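Local structure of nucleoside kinase (Methanococcus jannaschii, 2C4E) at residues G42-N47 with A245-R250; I133-T138 with G252-Y257; T48-K53 with G282-L287; G267-A272 with P288-V293; G12-D17 with S72-Y77. The protein phosphorylates a wide range of nucleosides, most actively inosine, guanosine and cytidine, to their monophosphates, using ATP as its best phosphate donor. One frame throughout, in Å; residues are numbered along the deposited sequence.

Interaction 1 (G42-N47 with A245-R250); sequences GGAAAN and AGDSYR
N47 and D247 reach for each other from two helices, and their flat ends meet at a slant, the amide and carboxylate planes standing 45° apart. The one hydrogen bond between the segments runs from N47 ND2 to D247 OD2, 3.0 Å long and almost straight at 177°. The oxygen lies in the plane of the N47 amide, so the N-H points directly at it; on the acceptor side OD2 is entered from its anti side and 24° out of the carboxylate plane. The amide oxygen, N47 OD1, accepts from Q284 NE2, which fixes the amide the right way round. A44 borders the carboxylate: its CA comes within 3.4 Å of D247 OD2, and its CB lies 3.6 Å from D247 OD1.

These helix starts belong to the two signature motifs of the PfkB kinases, the glycine- and alanine-rich one that includes G43 and N47 and the GAGD one holding D247, the probable proton acceptor. G43, N47 and D247 all bind the substrate; G43 is also the N-cap of the first helix. One turn after D247, the side chain of R250, a probable transition-state stabiliser, folds back along its helix and donates from NH1 to the backbone G246 O at 3.1 Å, while its NH2 forms a salt bridge with D160. S248 OG likewise bonds to its own helix, donating to A245 O at 2.7 Å.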
# COMPACT_ATOMS: atom_id res chain seq x y z
N GLY A 42 -10.53 -0.77 -10.67
CA GLY A 42 -10.94 -2.09 -10.22
C GLY A 42 -12.16 -2.10 -9.33
O GLY A 42 -12.99 -1.18 -9.37
N GLY A 43 -12.26 -3.15 -8.52
CA GLY A 43 -13.44 -3.44 -7.72
C GLY A 43 -14.36 -4.36 -8.50
O GLY A 43 -14.70 -4.06 -9.63
N ALA A 44 -14.74 -5.49 -7.92
CA ALA A 44 -15.57 -6.49 -8.64
C ALA A 44 -16.86 -5.93 -9.26
O ALA A 44 -17.18 -6.27 -10.40
CB ALA A 44 -15.87 -7.67 -7.75
N ALA A 45 -17.59 -5.07 -8.55
CA ALA A 45 -18.81 -4.50 -9.10
C ALA A 45 -18.52 -3.61 -10.30
O ALA A 45 -19.15 -3.75 -11.33
CB ALA A 45 -19.62 -3.73 -8.03
N ALA A 46 -17.56 -2.70 -10.16
CA ALA A 46 -17.17 -1.80 -11.23
C ALA A 46 -16.61 -2.56 -12.43
O ALA A 46 -16.94 -2.25 -13.57
CB ALA A 46 -16.15 -0.82 -10.72
N ASN A 47 -15.77 -3.55 -12.19
CA ASN A 47 -15.23 -4.38 -13.27
C ASN A 47 -16.36 -4.95 -14.11
O ASN A 47 -16.35 -4.88 -15.34
CB ASN A 47 -14.44 -5.55 -12.70
CG ASN A 47 -13.13 -5.12 -12.05
OD1 ASN A 47 -12.66 -4.01 -12.27
ND2 ASN A 47 -12.54 -6.00 -11.25
N ALA A 245 -10.43 -11.81 -14.95
CA ALA A 245 -11.09 -12.85 -15.74
C ALA A 245 -12.46 -13.24 -15.22
O ALA A 245 -13.40 -13.31 -15.99
CB ALA A 245 -10.20 -14.08 -15.84
N GLY A 246 -12.57 -13.50 -13.91
CA GLY A 246 -13.84 -13.88 -13.32
C GLY A 246 -14.93 -12.83 -13.52
O GLY A 246 -16.05 -13.14 -13.98
N ASP A 247 -14.63 -11.58 -13.20
CA ASP A 247 -15.64 -10.53 -13.32
C ASP A 247 -16.07 -10.37 -14.77
O ASP A 247 -17.25 -10.14 -15.05
CB ASP A 247 -15.14 -9.19 -12.78
CG ASP A 247 -14.84 -9.24 -11.29
OD1 ASP A 247 -15.57 -9.92 -10.55
OD2 ASP A 247 -13.89 -8.61 -10.78
N SER A 248 -15.12 -10.54 -15.69
CA SER A 248 -15.40 -10.40 -17.11
C SER A 248 -16.28 -11.53 -17.65
O SER A 248 -17.09 -11.29 -18.53
CB SER A 248 -14.12 -10.30 -17.93
OG SER A 248 -13.46 -11.54 -17.98
N TYR A 249 -16.12 -12.74 -17.11
CA TYR A 249 -16.99 -13.85 -17.48
C TYR A 249 -18.42 -13.53 -17.07
O TYR A 249 -19.34 -13.77 -17.82
CB TYR A 249 -16.56 -15.13 -16.78
CG TYR A 249 -17.42 -16.35 -17.09
CD1 TYR A 249 -16.99 -17.32 -18.00
CD2 TYR A 249 -18.65 -16.54 -16.47
CE1 TYR A 249 -17.77 -18.42 -18.30
CE2 TYR A 249 -19.44 -17.67 -16.76
CZ TYR A 249 -18.98 -18.61 -17.67
OH TYR A 249 -19.75 -19.72 -17.96
N ARG A 250 -18.60 -13.03 -15.85
CA ARG A 250 -19.91 -12.64 -15.38
C ARG A 250 -20.49 -11.49 -16.21
O ARG A 250 -21.65 -11.53 -16.59
CB ARG A 250 -19.88 -12.32 -13.88
CG ARG A 250 -19.74 -13.58 -13.01
CD ARG A 250 -18.56 -13.57 -12.10
NE ARG A 250 -18.40 -14.79 -11.31
CZ ARG A 250 -17.58 -15.80 -11.59
NH1 ARG A 250 -16.84 -15.80 -12.68
NH2 ARG A 250 -17.51 -16.84 -10.75

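Interaction 2 (I133-T138 with G252-Y257); sequences IVHIAT and GFLSAY
I133 opens the strand side of this apolar contact, touching segment 252-257 of helix 245-258 with the tip of its longer branch. CG1 sits beside the backbone N (chi1 -55°) and the chain continues extended, carrying CD1 forward to two partners: L254 CD2 and the Y257 ring atom CD2, each 4.0 Å away. The methyl meets the tyrosine ring obliquely. V134 turns its side chain to the other side of the sheet, and the next residue to meet the helix is H135. Its imidazole swings to the side opposite the backbone N (chi1 176°) and crosses the leucine at about a right angle: L254 CD1 lies 3.6 Å from H135 ND1 and 3.7 Å from H135 CG. L254 thus divides its two methyls between I133 and H135. The ND1 that the leucine approaches is hydrogen-bonded to S158 OG, on the adjacent strand 156-159, so this buried nitrogen has a polar partner among the apolar groups.

Strand and helix segments run nearly antiparallel, 172° between their directions, with axes 10.8 Å apart, as in the alpha/beta/alpha sandwich of the ribokinase fold. Strand 131-136 lies between strands 7-11 and 156-159 of the large sheet. Helix 245-258 packs on the I133-H135 side, where helix 44-54 also touches H135 through T48; helix 141-151 covers the V134-I136 side.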
# COMPACT_ATOMS: atom_id res chain seq x y z
N ILE A 133 -31.61 -7.06 -14.32
CA ILE A 133 -30.75 -7.87 -13.44
C ILE A 133 -30.06 -6.98 -12.43
O ILE A 133 -29.58 -5.91 -12.76
CB ILE A 133 -29.67 -8.64 -14.23
CG1 ILE A 133 -30.32 -9.50 -15.30
CG2 ILE A 133 -28.82 -9.47 -13.26
CD1 ILE A 133 -29.34 -10.34 -16.10
N VAL A 134 -30.06 -7.42 -11.18
CA VAL A 134 -29.24 -6.83 -10.14
C VAL A 134 -28.15 -7.85 -9.84
O VAL A 134 -28.43 -8.95 -9.34
CB VAL A 134 -30.09 -6.53 -8.89
CG1 VAL A 134 -29.23 -6.12 -7.74
CG2 VAL A 134 -31.14 -5.47 -9.22
N HIS A 135 -26.91 -7.50 -10.15
CA HIS A 135 -25.77 -8.37 -9.91
C HIS A 135 -25.03 -7.90 -8.67
O HIS A 135 -24.62 -6.73 -8.60
CB HIS A 135 -24.83 -8.39 -11.10
CG HIS A 135 -23.60 -9.19 -10.85
ND1 HIS A 135 -23.63 -10.56 -10.73
CD2 HIS A 135 -22.32 -8.82 -10.65
CE1 HIS A 135 -22.41 -11.00 -10.45
NE2 HIS A 135 -21.59 -9.96 -10.43
N ILE A 136 -24.86 -8.82 -7.73
CA ILE A 136 -24.34 -8.57 -6.41
C ILE A 136 -22.99 -9.24 -6.32
O ILE A 136 -22.88 -10.46 -6.25
CB ILE A 136 -25.28 -9.13 -5.35
CG1 ILE A 136 -26.62 -8.40 -5.46
CG2 ILE A 136 -24.66 -8.94 -3.95
CD1 ILE A 136 -27.74 -8.99 -4.62
N ALA A 137 -21.96 -8.41 -6.33
CA ALA A 137 -20.60 -8.86 -6.26
C ALA A 137 -20.06 -8.66 -4.86
O ALA A 137 -20.82 -8.40 -3.92
CB ALA A 137 -19.77 -8.10 -7.29
N THR A 138 -18.76 -8.83 -4.68
CA THR A 138 -18.21 -8.68 -3.34
C THR A 138 -18.43 -7.26 -2.83
O THR A 138 -18.47 -6.30 -3.58
CB THR A 138 -16.72 -9.04 -3.28
OG1 THR A 138 -16.04 -8.40 -4.36
CG2 THR A 138 -16.51 -10.53 -3.49
N GLY A 252 -19.87 -10.85 -19.36
CA GLY A 252 -20.26 -11.42 -20.64
C GLY A 252 -21.53 -12.24 -20.53
O GLY A 252 -22.43 -12.11 -21.37
N PHE A 253 -21.59 -13.08 -19.50
CA PHE A 253 -22.73 -13.98 -19.30
C PHE A 253 -24.02 -13.18 -19.13
O PHE A 253 -25.02 -13.45 -19.76
CB PHE A 253 -22.48 -14.83 -18.06
CG PHE A 253 -23.45 -15.96 -17.89
CD1 PHE A 253 -23.05 -17.26 -18.16
CD2 PHE A 253 -24.74 -15.74 -17.42
CE1 PHE A 253 -23.93 -18.30 -18.02
CE2 PHE A 253 -25.62 -16.80 -17.28
CZ PHE A 253 -25.19 -18.08 -17.57
N LEU A 254 -23.99 -12.20 -18.24
CA LEU A 254 -25.17 -11.40 -17.93
C LEU A 254 -25.55 -10.47 -19.09
O LEU A 254 -26.73 -10.23 -19.34
CB LEU A 254 -24.90 -10.57 -16.67
CG LEU A 254 -24.68 -11.41 -15.42
CD1 LEU A 254 -24.28 -10.51 -14.27
CD2 LEU A 254 -25.94 -12.18 -15.06
N SER A 255 -24.56 -9.97 -19.82
CA SER A 255 -24.83 -9.14 -20.99
C SER A 255 -25.56 -9.94 -22.07
O SER A 255 -26.54 -9.48 -22.66
CB SER A 255 -23.54 -8.54 -21.56
OG SER A 255 -22.95 -7.61 -20.66
N ALA A 256 -25.06 -11.15 -22.31
CA ALA A 256 -25.68 -12.07 -23.25
C ALA A 256 -27.08 -12.41 -22.81
O ALA A 256 -28.00 -12.50 -23.62
CB ALA A 256 -24.86 -13.31 -23.39
N TYR A 257 -27.27 -12.58 -21.50
CA TYR A 257 -28.60 -12.90 -21.02
C TYR A 257 -29.59 -11.78 -21.32
O TYR A 257 -30.69 -12.04 -21.85
CB TYR A 257 -28.59 -13.26 -19.53
CG TYR A 257 -29.92 -13.79 -19.12
CD1 TYR A 257 -30.22 -15.13 -19.26
CD2 TYR A 257 -30.92 -12.94 -18.64
CE1 TYR A 257 -31.46 -15.63 -18.91
CE2 TYR A 257 -32.15 -13.43 -18.28
CZ TYR A 257 -32.42 -14.78 -18.42
OH TYR A 257 -33.66 -15.28 -18.07

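Interaction 3 (T48-K53 with G282-L287); sequences TAVGIK and GCQTNL
V50 and G51 of helix 44-54 pack against Q284 and L287, the two ends of a type I beta turn. The turn lies in the loop joining helix 263-277 to helix 290-299 of the ribokinase fold, and it brings both side chains to bear on one turn of helix.

V50 spreads its branches over both partners. CG1 stands opposite the backbone N (chi1 174°), which directs it to L287 CD1 at 3.6 Å, while CG2 lies beside the N and approaches Q284 OE1 at 3.5 Å. The valine crosses each of these side chains at about a right angle. Q284 starts with CG beside its own N and then runs extended (chi2 174°), so its terminal amide is carried to the valine methyls. That contact with OE1 is only packing; the polar ends are satisfied by others. OE1 is bonded to Y77 OH, whereas NE2 is bonded to N47 OD1 and Y74 OH, a set that fixes the rotation of the buried amide. Through N47 the turn is tied to a substrate-binding residue, so Q284 plausibly acts as a second-shell support for it.

L287 lays its forked end over V50 CG1 and the bare backbone of G51. With no side chain on the glycine, the leucine lies directly against the main chain of the helix: L287 CD2 is 4.0 Å from G51 CA, and L287 CD1 is 3.6 Å from G51 N.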
# COMPACT_ATOMS: atom_id res chain seq x y z
N THR A 48 -17.34 -5.50 -13.43
CA THR A 48 -18.48 -6.11 -14.10
C THR A 48 -19.28 -5.04 -14.85
O THR A 48 -19.63 -5.24 -16.00
CB THR A 48 -19.34 -6.88 -13.09
OG1 THR A 48 -18.56 -7.86 -12.38
CG2 THR A 48 -20.38 -7.72 -13.80
N ALA A 49 -19.56 -3.90 -14.21
CA ALA A 49 -20.34 -2.82 -14.83
C ALA A 49 -19.68 -2.29 -16.07
O ALA A 49 -20.35 -2.02 -17.06
CB ALA A 49 -20.58 -1.68 -13.84
N VAL A 50 -18.36 -2.11 -16.01
CA VAL A 50 -17.61 -1.62 -17.15
C VAL A 50 -17.59 -2.65 -18.28
O VAL A 50 -17.77 -2.30 -19.43
CB VAL A 50 -16.18 -1.17 -16.75
CG1 VAL A 50 -15.34 -0.80 -17.98
CG2 VAL A 50 -16.25 0.01 -15.82
N GLY A 51 -17.39 -3.93 -17.94
CA GLY A 51 -17.44 -5.00 -18.94
C GLY A 51 -18.79 -5.09 -19.63
O GLY A 51 -18.88 -5.30 -20.84
N ILE A 52 -19.85 -4.93 -18.85
CA ILE A 52 -21.22 -4.97 -19.38
C ILE A 52 -21.41 -3.83 -20.37
O ILE A 52 -21.90 -4.03 -21.48
CB ILE A 52 -22.25 -4.90 -18.23
CG1 ILE A 52 -22.26 -6.23 -17.47
CG2 ILE A 52 -23.63 -4.56 -18.77
CD1 ILE A 52 -22.89 -6.13 -16.10
N LYS A 53 -20.96 -2.64 -19.98
CA LYS A 53 -21.14 -1.45 -20.82
C LYS A 53 -20.35 -1.58 -22.11
O LYS A 53 -20.83 -1.20 -23.16
CB LYS A 53 -20.73 -0.19 -20.06
CG LYS A 53 -21.05 1.11 -20.81
CD LYS A 53 -22.57 1.34 -20.95
CE LYS A 53 -22.86 2.67 -21.61
NZ LYS A 53 -24.29 3.10 -21.47
N GLY A 282 -4.57 -5.25 -15.34
CA GLY A 282 -5.72 -4.46 -14.95
C GLY A 282 -6.99 -5.18 -15.35
O GLY A 282 -7.06 -5.84 -16.39
N CYS A 283 -8.00 -5.06 -14.51
CA CYS A 283 -9.25 -5.79 -14.71
C CYS A 283 -10.13 -5.19 -15.79
O CYS A 283 -11.02 -5.88 -16.32
CB CYS A 283 -10.04 -5.85 -13.41
SG CYS A 283 -9.24 -6.82 -12.12
N GLN A 284 -9.90 -3.93 -16.13
CA GLN A 284 -10.74 -3.27 -17.13
C GLN A 284 -9.98 -2.86 -18.39
O GLN A 284 -10.58 -2.34 -19.34
CB GLN A 284 -11.41 -2.04 -16.51
CG GLN A 284 -12.24 -2.38 -15.28
CD GLN A 284 -12.78 -1.15 -14.59
OE1 GLN A 284 -12.83 -0.09 -15.17
NE2 GLN A 284 -13.21 -1.31 -13.34
N THR A 285 -8.67 -3.09 -18.41
CA THR A 285 -7.84 -2.53 -19.46
C THR A 285 -8.11 -3.08 -20.86
O THR A 285 -8.13 -2.32 -21.82
CB THR A 285 -6.35 -2.66 -19.08
OG1 THR A 285 -6.04 -4.02 -18.78
CG2 THR A 285 -6.08 -1.93 -17.80
N ASN A 286 -8.37 -4.39 -20.97
CA ASN A 286 -8.60 -5.02 -22.28
C ASN A 286 -9.99 -5.62 -22.40
O ASN A 286 -10.16 -6.69 -22.97
CB ASN A 286 -7.53 -6.10 -22.56
CG ASN A 286 -7.36 -6.39 -24.05
OD1 ASN A 286 -7.31 -7.56 -24.46
ND2 ASN A 286 -7.25 -5.35 -24.85
N LEU A 287 -10.98 -4.90 -21.87
CA LEU A 287 -12.37 -5.35 -21.97
C LEU A 287 -12.83 -5.21 -23.42
O LEU A 287 -12.65 -4.16 -24.04
CB LEU A 287 -13.28 -4.57 -21.02
CG LEU A 287 -13.15 -4.98 -19.55
CD1 LEU A 287 -13.83 -3.96 -18.66
CD2 LEU A 287 -13.72 -6.36 -19.27

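Interaction 4 (G267-A272 with P288-V293); sequences GLIGAA and PTWDKV
I269 and A272, one helical turn apart, face W290 and V293 where helix 263-277 packs on the C-terminal helix 290-299 of the ribokinase fold, the two joined by a loop. The contact, its centre about 16 Å from the centre of the chain, is wholly apolar where the two segments touch.

From I269 CB, which sits next to A256 of helix 245-258, the side chain splits into two branches that both find the indole. CG2 is 3.8 Å from W290 CZ3 and 4.0 Å from V293 CG1. CG1, placed beside the backbone N, comes to 3.9 Å from W290 CH2. The second torsion (chi2 -75°) then bends the chain instead of extending it, and the terminal CD1 ends between the two partners, 3.8 Å from W290 CH2 and 3.7 Å from V293 CG1. Isoleucine and tryptophan cross at about a right angle, with CD1 approaching the indole obliquely.

W290 leaves its backbone heading away from the other helix, yet its long side chain brings the six-membered ring back to I269. The same indole makes a cation-pi contact with K259. T289 is the N-cap of the second helix, its OG1 accepting a weak capping bond from K292 N. V293 offers a single branch to both neighbours: CG1, opposite its backbone N (chi1 164°), touches I269 on one helical turn and A272 on the next, where V293 CG1 and A272 CB are 3.6 Å apart.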
# COMPACT_ATOMS: atom_id res chain seq x y z
N GLY A 267 -22.88 -18.62 -21.58
CA GLY A 267 -21.65 -19.20 -21.08
C GLY A 267 -20.49 -18.99 -22.04
O GLY A 267 -19.39 -18.65 -21.61
N LEU A 268 -20.75 -19.19 -23.33
CA LEU A 268 -19.72 -19.05 -24.36
C LEU A 268 -19.26 -17.61 -24.49
O LEU A 268 -18.07 -17.35 -24.63
CB LEU A 268 -20.24 -19.56 -25.71
CG LEU A 268 -20.50 -21.06 -25.83
CD1 LEU A 268 -21.37 -21.36 -27.07
CD2 LEU A 268 -19.21 -21.84 -25.89
N ILE A 269 -20.19 -16.66 -24.40
CA ILE A 269 -19.83 -15.26 -24.40
C ILE A 269 -19.01 -14.91 -23.16
O ILE A 269 -18.04 -14.17 -23.26
CB ILE A 269 -21.09 -14.37 -24.52
CG1 ILE A 269 -21.73 -14.54 -25.91
CG2 ILE A 269 -20.76 -12.92 -24.21
CD1 ILE A 269 -21.00 -13.86 -27.06
N GLY A 270 -19.41 -15.43 -22.00
CA GLY A 270 -18.63 -15.21 -20.79
C GLY A 270 -17.19 -15.69 -20.96
O GLY A 270 -16.23 -14.96 -20.66
N ALA A 271 -17.05 -16.90 -21.49
CA ALA A 271 -15.74 -17.50 -21.75
C ALA A 271 -14.93 -16.66 -22.72
O ALA A 271 -13.76 -16.39 -22.49
CB ALA A 271 -15.92 -18.90 -22.28
N ALA A 272 -15.56 -16.24 -23.81
CA ALA A 272 -14.87 -15.44 -24.82
C ALA A 272 -14.45 -14.09 -24.25
O ALA A 272 -13.34 -13.61 -24.50
CB ALA A 272 -15.74 -15.26 -26.03
N PRO A 288 -13.37 -6.29 -23.99
CA PRO A 288 -13.74 -6.28 -25.41
C PRO A 288 -15.14 -5.73 -25.70
O PRO A 288 -16.00 -5.67 -24.83
CB PRO A 288 -13.68 -7.76 -25.76
CG PRO A 288 -14.17 -8.43 -24.51
CD PRO A 288 -13.63 -7.60 -23.36
N THR A 289 -15.34 -5.37 -26.96
CA THR A 289 -16.67 -5.06 -27.48
C THR A 289 -17.41 -6.33 -27.82
O THR A 289 -16.81 -7.40 -27.94
CB THR A 289 -16.58 -4.23 -28.76
OG1 THR A 289 -15.88 -4.96 -29.77
CG2 THR A 289 -15.78 -2.95 -28.55
N TRP A 290 -18.71 -6.19 -28.02
CA TRP A 290 -19.58 -7.30 -28.37
C TRP A 290 -19.14 -7.98 -29.67
O TRP A 290 -18.98 -9.19 -29.73
CB TRP A 290 -21.03 -6.83 -28.50
CG TRP A 290 -21.92 -7.96 -28.84
CD1 TRP A 290 -22.41 -8.27 -30.07
CD2 TRP A 290 -22.37 -8.97 -27.95
NE1 TRP A 290 -23.18 -9.41 -30.00
CE2 TRP A 290 -23.17 -9.87 -28.70
CE3 TRP A 290 -22.23 -9.21 -26.58
CZ2 TRP A 290 -23.78 -10.98 -28.14
CZ3 TRP A 290 -22.84 -10.32 -26.02
CH2 TRP A 290 -23.61 -11.18 -26.79
N ASP A 291 -18.95 -7.19 -30.71
CA ASP A 291 -18.58 -7.77 -32.00
C ASP A 291 -17.23 -8.49 -31.92
O ASP A 291 -17.06 -9.52 -32.55
CB ASP A 291 -18.58 -6.73 -33.12
CG ASP A 291 -19.98 -6.28 -33.50
OD1 ASP A 291 -20.99 -6.89 -33.05
OD2 ASP A 291 -20.17 -5.30 -34.24
N LYS A 292 -16.30 -7.97 -31.11
CA LYS A 292 -15.00 -8.62 -30.97
C LYS A 292 -15.12 -9.96 -30.24
O LYS A 292 -14.40 -10.91 -30.57
CB LYS A 292 -13.99 -7.72 -30.23
CG LYS A 292 -13.50 -6.53 -31.05
CD LYS A 292 -12.39 -6.92 -32.02
CE LYS A 292 -12.05 -5.77 -32.96
NZ LYS A 292 -11.18 -6.20 -34.09
N VAL A 293 -16.02 -10.04 -29.27
CA VAL A 293 -16.25 -11.28 -28.55
C VAL A 293 -16.91 -12.31 -29.46
O VAL A 293 -16.52 -13.48 -29.47
CB VAL A 293 -17.12 -11.04 -27.30
CG1 VAL A 293 -17.68 -12.34 -26.76
CG2 VAL A 293 -16.30 -10.33 -26.24

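Interaction 5 (G12-D17 with S72-Y77); sequences GHTALD and SGYERY
Where the chain enters strand 15-21 of the small four-stranded sheet, the lid of this ribokinase-type kinase, T14, A15 and L16 receive the ring of Y74 from helix 73-80. The tyrosine reaches across to the chain, and the CD1-CE1 side of its ring does most of the touching. A15 O meets the ring at its edge, close to the ring plane, 3.3 Å from Y74 CE1. T14 CG2 approaches obliquely, 3.6 Å from Y74 CE1 and 3.8 Å from Y74 CZ; the threonine methyl stands opposite its backbone N, while OG1 turns elsewhere to bond with S63 OG. Farther along, L16 CD2 lies 3.7 Å from Y74 CD1, the two side chains running past one another in opposite directions.

Y74 adopts a first torsion of -148°, off the usual staggered positions. Its hydroxyl is hydrogen-bonded to G42 O, at the end of strand 33-42, and the ring stacks on Y41. Helix 73-80 is thereby fixed to strands 15-21 and 33-42 together, next to the substrate-binding residues D17 and G43, at the hinge-like junction between lid and large domain that is characteristic of the ribokinase fold.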
# COMPACT_ATOMS: atom_id res chain seq x y z
N GLY A 12 -21.60 -3.43 -5.28
CA GLY A 12 -20.42 -3.88 -4.59
C GLY A 12 -19.25 -2.95 -4.81
O GLY A 12 -19.40 -1.78 -5.14
N HIS A 13 -18.06 -3.51 -4.67
CA HIS A 13 -16.85 -2.70 -4.67
C HIS A 13 -16.55 -2.00 -5.98
O HIS A 13 -16.55 -2.62 -7.04
CB HIS A 13 -15.66 -3.58 -4.30
CG HIS A 13 -15.66 -4.00 -2.87
ND1 HIS A 13 -15.96 -3.14 -1.83
CD2 HIS A 13 -15.38 -5.19 -2.29
CE1 HIS A 13 -15.87 -3.79 -0.68
NE2 HIS A 13 -15.52 -5.04 -0.94
N THR A 14 -16.28 -0.71 -5.85
CA THR A 14 -15.51 0.06 -6.79
C THR A 14 -14.20 0.43 -6.08
O THR A 14 -14.22 1.04 -5.02
CB THR A 14 -16.30 1.31 -7.19
OG1 THR A 14 -17.44 0.92 -7.98
CG2 THR A 14 -15.48 2.20 -8.10
N ALA A 15 -13.07 0.03 -6.65
CA ALA A 15 -11.78 0.14 -5.97
C ALA A 15 -10.63 0.49 -6.91
O ALA A 15 -10.73 0.27 -8.10
CB ALA A 15 -11.45 -1.16 -5.25
N LEU A 16 -9.55 1.01 -6.34
CA LEU A 16 -8.31 1.24 -7.07
C LEU A 16 -7.33 0.14 -6.70
O LEU A 16 -7.06 -0.06 -5.52
CB LEU A 16 -7.73 2.60 -6.71
CG LEU A 16 -8.67 3.76 -7.06
CD1 LEU A 16 -8.35 4.99 -6.21
CD2 LEU A 16 -8.56 4.06 -8.55
N ASP A 17 -6.81 -0.58 -7.70
CA ASP A 17 -5.89 -1.70 -7.52
C ASP A 17 -4.45 -1.25 -7.81
O ASP A 17 -4.19 -0.62 -8.83
CB ASP A 17 -6.24 -2.85 -8.47
CG ASP A 17 -7.63 -3.44 -8.24
OD1 ASP A 17 -8.22 -3.25 -7.16
OD2 ASP A 17 -8.18 -4.15 -9.11
N SER A 72 -11.78 12.60 -9.55
CA SER A 72 -10.54 11.87 -9.76
C SER A 72 -10.60 11.09 -11.07
O SER A 72 -11.61 11.11 -11.77
CB SER A 72 -10.25 10.92 -8.59
OG SER A 72 -8.86 10.92 -8.27
N GLY A 73 -9.50 10.40 -11.38
CA GLY A 73 -9.41 9.66 -12.62
C GLY A 73 -10.61 8.74 -12.81
O GLY A 73 -11.17 8.66 -13.89
N TYR A 74 -11.01 8.08 -11.73
CA TYR A 74 -12.01 7.02 -11.83
C TYR A 74 -13.40 7.57 -12.19
O TYR A 74 -14.09 7.00 -13.03
CB TYR A 74 -12.06 6.21 -10.53
CG TYR A 74 -12.42 4.73 -10.70
CD1 TYR A 74 -12.07 3.81 -9.73
CD2 TYR A 74 -13.11 4.26 -11.83
CE1 TYR A 74 -12.39 2.47 -9.86
CE2 TYR A 74 -13.43 2.93 -11.97
CZ TYR A 74 -13.08 2.04 -10.99
OH TYR A 74 -13.38 0.72 -11.13
N GLU A 75 -13.79 8.67 -11.56
CA GLU A 75 -15.11 9.25 -11.79
C GLU A 75 -15.31 9.72 -13.23
O GLU A 75 -16.34 9.44 -13.83
CB GLU A 75 -15.35 10.41 -10.84
CG GLU A 75 -16.73 11.03 -10.96
CD GLU A 75 -16.90 12.21 -10.03
OE1 GLU A 75 -16.70 13.35 -10.48
OE2 GLU A 75 -17.22 11.97 -8.85
N ARG A 76 -14.34 10.46 -13.76
CA ARG A 76 -14.39 10.95 -15.14
C ARG A 76 -14.40 9.80 -16.14
O ARG A 76 -15.11 9.83 -17.14
CB ARG A 76 -13.20 11.88 -15.43
N TYR A 77 -13.60 8.77 -15.84
CA TYR A 77 -13.51 7.54 -16.62
C TYR A 77 -14.87 6.83 -16.74
O TYR A 77 -15.26 6.41 -17.83
CB TYR A 77 -12.47 6.63 -15.96
CG TYR A 77 -12.41 5.17 -16.36
CD1 TYR A 77 -11.62 4.76 -17.43
CD2 TYR A 77 -13.06 4.20 -15.61
CE1 TYR A 77 -11.54 3.41 -17.78
CE2 TYR A 77 -12.98 2.86 -15.94
CZ TYR A 77 -12.21 2.47 -17.03
OH TYR A 77 -12.11 1.14 -17.36

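In the fold
Interactions 1 and 3 share helix 44-54, and their centres are 7 Å apart. The centres of interactions 1 and 2 are 10 Å apart, and both use helix 245-258; interaction 1, about 3 Å from the centre of the chain, joins the substrate-binding ends of both helices. Interaction 4 adds the last two helices, and its second segment directly follows that of interaction 3. Interaction 5, at the small sheet, is about 24 Å from interaction 4, centre to centre. Along the chain interactions 1, 3 and 5 cross one another, whereas interaction 5 closes before interaction 2 opens. Interactions 1, 3 and 5 gather around the substrate site between lid and large domain, while 2 and 4 pack the helices of the large domain.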